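Local coordinates for protein alpha-1,3-glucanase (Paenibacillus glycanilyticus, PDB 6K0P) that hydrolyses alpha-1,3-glucan, probably by cutting its alpha-1,3-glucosidic linkages with a family 87 glycoside hydrolase catalytic domain, crystallised here with bound nigerose, at residues A358-T363 against F420-L425. The protein carries 1 engineered substitution. Residues are numbered along the deposited sequence; the frame is centred on the assembly and turned at random.
Sequences ALFSAT and FGYNTL. With GLC (alpha-D-glucopyranose), chain B.
Phe360, at the end of strand 357-360, sets the far end of its ring against both Phe420 and Tyr422, CE2 toward the first and CZ toward the second. Its CG stands anti to the backbone N (chi1 -168°), which carries the ring out over the loop. CD1 of Phe420 meets the ring's edge, in its plane, 3.6 Å from Phe360 CE2. On the Tyr422 side the fit is easier, with Phe360 CZ 4.0 Å from Tyr422 CD2 and the two planes at 82°. Tyr392 also touches both phenylalanine rings, and Tyr418 packs edge-to-face with Phe420.

Further along, the chains close up where Ala362 lies beside Thr424, their CA atoms 4.2 Å apart. The link is made by the backbone: Thr363 N donates to Asn423 O at 2.9 Å. The same oxygen sits 3.3 Å from Ala362 CB and takes a weak second bond from Thr363 OG1. Nearby, Thr424 OG1 is anti to its own N (chi1 167°), which turns it toward Ser361. Two waters bridge it to that residue, one through the backbone O of Ser361, the other through its OG; Gly426 N also bonds Thr424 OG1, while Asn370 N bonds Ser361 OG. Ser361, Ala362 and Thr424 form the buried, closely packed part. The Thr363-Asn423 bond lies toward the exposed side, where Thr363 CG2 merely brushes Leu425 CG at 4.1 Å and residues 364-366 are not modelled.

Tyr422 also reaches a sugar, its OH 3.4 Å from C6 of a bound glucose, and Phe420 touches another glucose in a separate pocket. Thus one loop of a pectate lyase-like right-handed parallel beta-helix brings aromatic side chains to two glycan pockets, consistent with sugar binding along the helix in polysaccharide-degrading enzymes of this fold.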
# COMPACT_ATOMS: atom_id res chain seq x y z
N ALA A 358 -5.51 -5.12 -4.28
CA ALA A 358 -5.65 -6.52 -4.64
C ALA A 358 -6.99 -6.77 -5.32
O ALA A 358 -7.97 -6.05 -5.10
CB ALA A 358 -5.51 -7.44 -3.42
N LEU A 359 -7.00 -7.82 -6.14
CA LEU A 359 -8.21 -8.30 -6.80
C LEU A 359 -8.20 -9.81 -6.66
O LEU A 359 -7.25 -10.47 -7.12
CB LEU A 359 -8.20 -7.89 -8.28
CG LEU A 359 -9.48 -8.16 -9.08
CD1 LEU A 359 -10.69 -7.40 -8.52
CD2 LEU A 359 -9.25 -7.76 -10.53
N PHE A 360 -9.19 -10.36 -5.98
CA PHE A 360 -9.27 -11.81 -5.79
C PHE A 360 -10.52 -12.33 -6.47
O PHE A 360 -11.64 -12.10 -6.00
CB PHE A 360 -9.26 -12.22 -4.31
CG PHE A 360 -9.05 -13.71 -4.12
CD1 PHE A 360 -10.10 -14.60 -4.27
CD2 PHE A 360 -7.79 -14.21 -3.82
CE1 PHE A 360 -9.90 -15.97 -4.11
CE2 PHE A 360 -7.58 -15.57 -3.66
CZ PHE A 360 -8.63 -16.45 -3.81
N SER A 361 -10.33 -13.05 -7.57
CA SER A 361 -11.45 -13.55 -8.35
C SER A 361 -11.88 -14.92 -7.84
O SER A 361 -11.05 -15.81 -7.66
CB SER A 361 -11.04 -13.64 -9.82
OG SER A 361 -12.14 -13.97 -10.65
N ALA A 362 -13.18 -15.07 -7.61
CA ALA A 362 -13.74 -16.33 -7.15
C ALA A 362 -15.21 -16.35 -7.54
O ALA A 362 -15.80 -15.30 -7.81
CB ALA A 362 -13.58 -16.51 -5.64
N THR A 363 -15.78 -17.54 -7.59
CA THR A 363 -17.18 -17.68 -7.96
C THR A 363 -18.07 -17.32 -6.78
O THR A 363 -17.85 -17.78 -5.66
CB THR A 363 -17.51 -19.10 -8.42
OG1 THR A 363 -17.59 -19.96 -7.27
CG2 THR A 363 -16.42 -19.63 -9.36
N PHE A 420 -6.07 -20.81 -2.86
CA PHE A 420 -6.11 -20.62 -1.41
C PHE A 420 -7.23 -21.42 -0.75
O PHE A 420 -7.68 -21.08 0.36
CB PHE A 420 -6.16 -19.14 -1.01
CG PHE A 420 -4.95 -18.36 -1.45
CD1 PHE A 420 -4.88 -17.83 -2.73
CD2 PHE A 420 -3.89 -18.14 -0.58
CE1 PHE A 420 -3.77 -17.11 -3.14
CE2 PHE A 420 -2.79 -17.42 -0.98
CZ PHE A 420 -2.72 -16.91 -2.27
N GLY A 421 -7.70 -22.48 -1.40
CA GLY A 421 -8.79 -23.28 -0.88
C GLY A 421 -10.18 -22.76 -1.19
O GLY A 421 -11.16 -23.42 -0.83
N TYR A 422 -10.30 -21.61 -1.85
CA TYR A 422 -11.59 -21.05 -2.19
C TYR A 422 -12.07 -21.58 -3.55
O TYR A 422 -11.34 -22.26 -4.27
CB TYR A 422 -11.54 -19.52 -2.17
CG TYR A 422 -11.13 -18.97 -0.82
CD1 TYR A 422 -12.03 -18.95 0.25
CD2 TYR A 422 -9.86 -18.45 -0.60
CE1 TYR A 422 -11.67 -18.44 1.48
CE2 TYR A 422 -9.49 -17.94 0.63
CZ TYR A 422 -10.39 -17.94 1.67
OH TYR A 422 -10.02 -17.44 2.90
N ASN A 423 -13.31 -21.24 -3.90
CA ASN A 423 -13.93 -21.73 -5.13
C ASN A 423 -13.63 -20.73 -6.24
O ASN A 423 -14.28 -19.68 -6.34
CB ASN A 423 -15.43 -21.91 -4.92
CG ASN A 423 -16.12 -22.51 -6.12
OD1 ASN A 423 -15.48 -22.92 -7.09
ND2 ASN A 423 -17.44 -22.59 -6.06
N THR A 424 -12.66 -21.06 -7.09
CA THR A 424 -12.27 -20.14 -8.16
C THR A 424 -11.82 -20.92 -9.38
O THR A 424 -11.30 -22.03 -9.28
CB THR A 424 -11.16 -19.19 -7.72
OG1 THR A 424 -10.62 -18.53 -8.87
CG2 THR A 424 -10.05 -19.94 -7.00
N LEU A 425 -12.02 -20.31 -10.55
CA LEU A 425 -11.60 -20.87 -11.82
C LEU A 425 -10.24 -20.36 -12.27
O LEU A 425 -9.77 -20.75 -13.35
CB LEU A 425 -12.65 -20.55 -12.90
CG LEU A 425 -14.09 -20.84 -12.48
CD1 LEU A 425 -15.08 -20.13 -13.40
CD2 LEU A 425 -14.34 -22.34 -12.48
C1 GLC B . -12.28 -11.92 4.56
C2 GLC B . -13.71 -12.05 5.07
C3 GLC B . -14.02 -13.53 5.27
C4 GLC B . -13.76 -14.31 3.98
C5 GLC B . -12.33 -14.03 3.50
C6 GLC B . -11.99 -14.74 2.19
O2 GLC B . -13.82 -11.37 6.31
O3 GLC B . -15.35 -13.70 5.70
O4 GLC B . -13.94 -15.69 4.22
O5 GLC B . -12.14 -12.64 3.34
O6 GLC B . -12.90 -14.38 1.17
O HOH W 1 -8.65 -16.89 -8.60
O HOH W 2 -11.43 -16.67 -10.86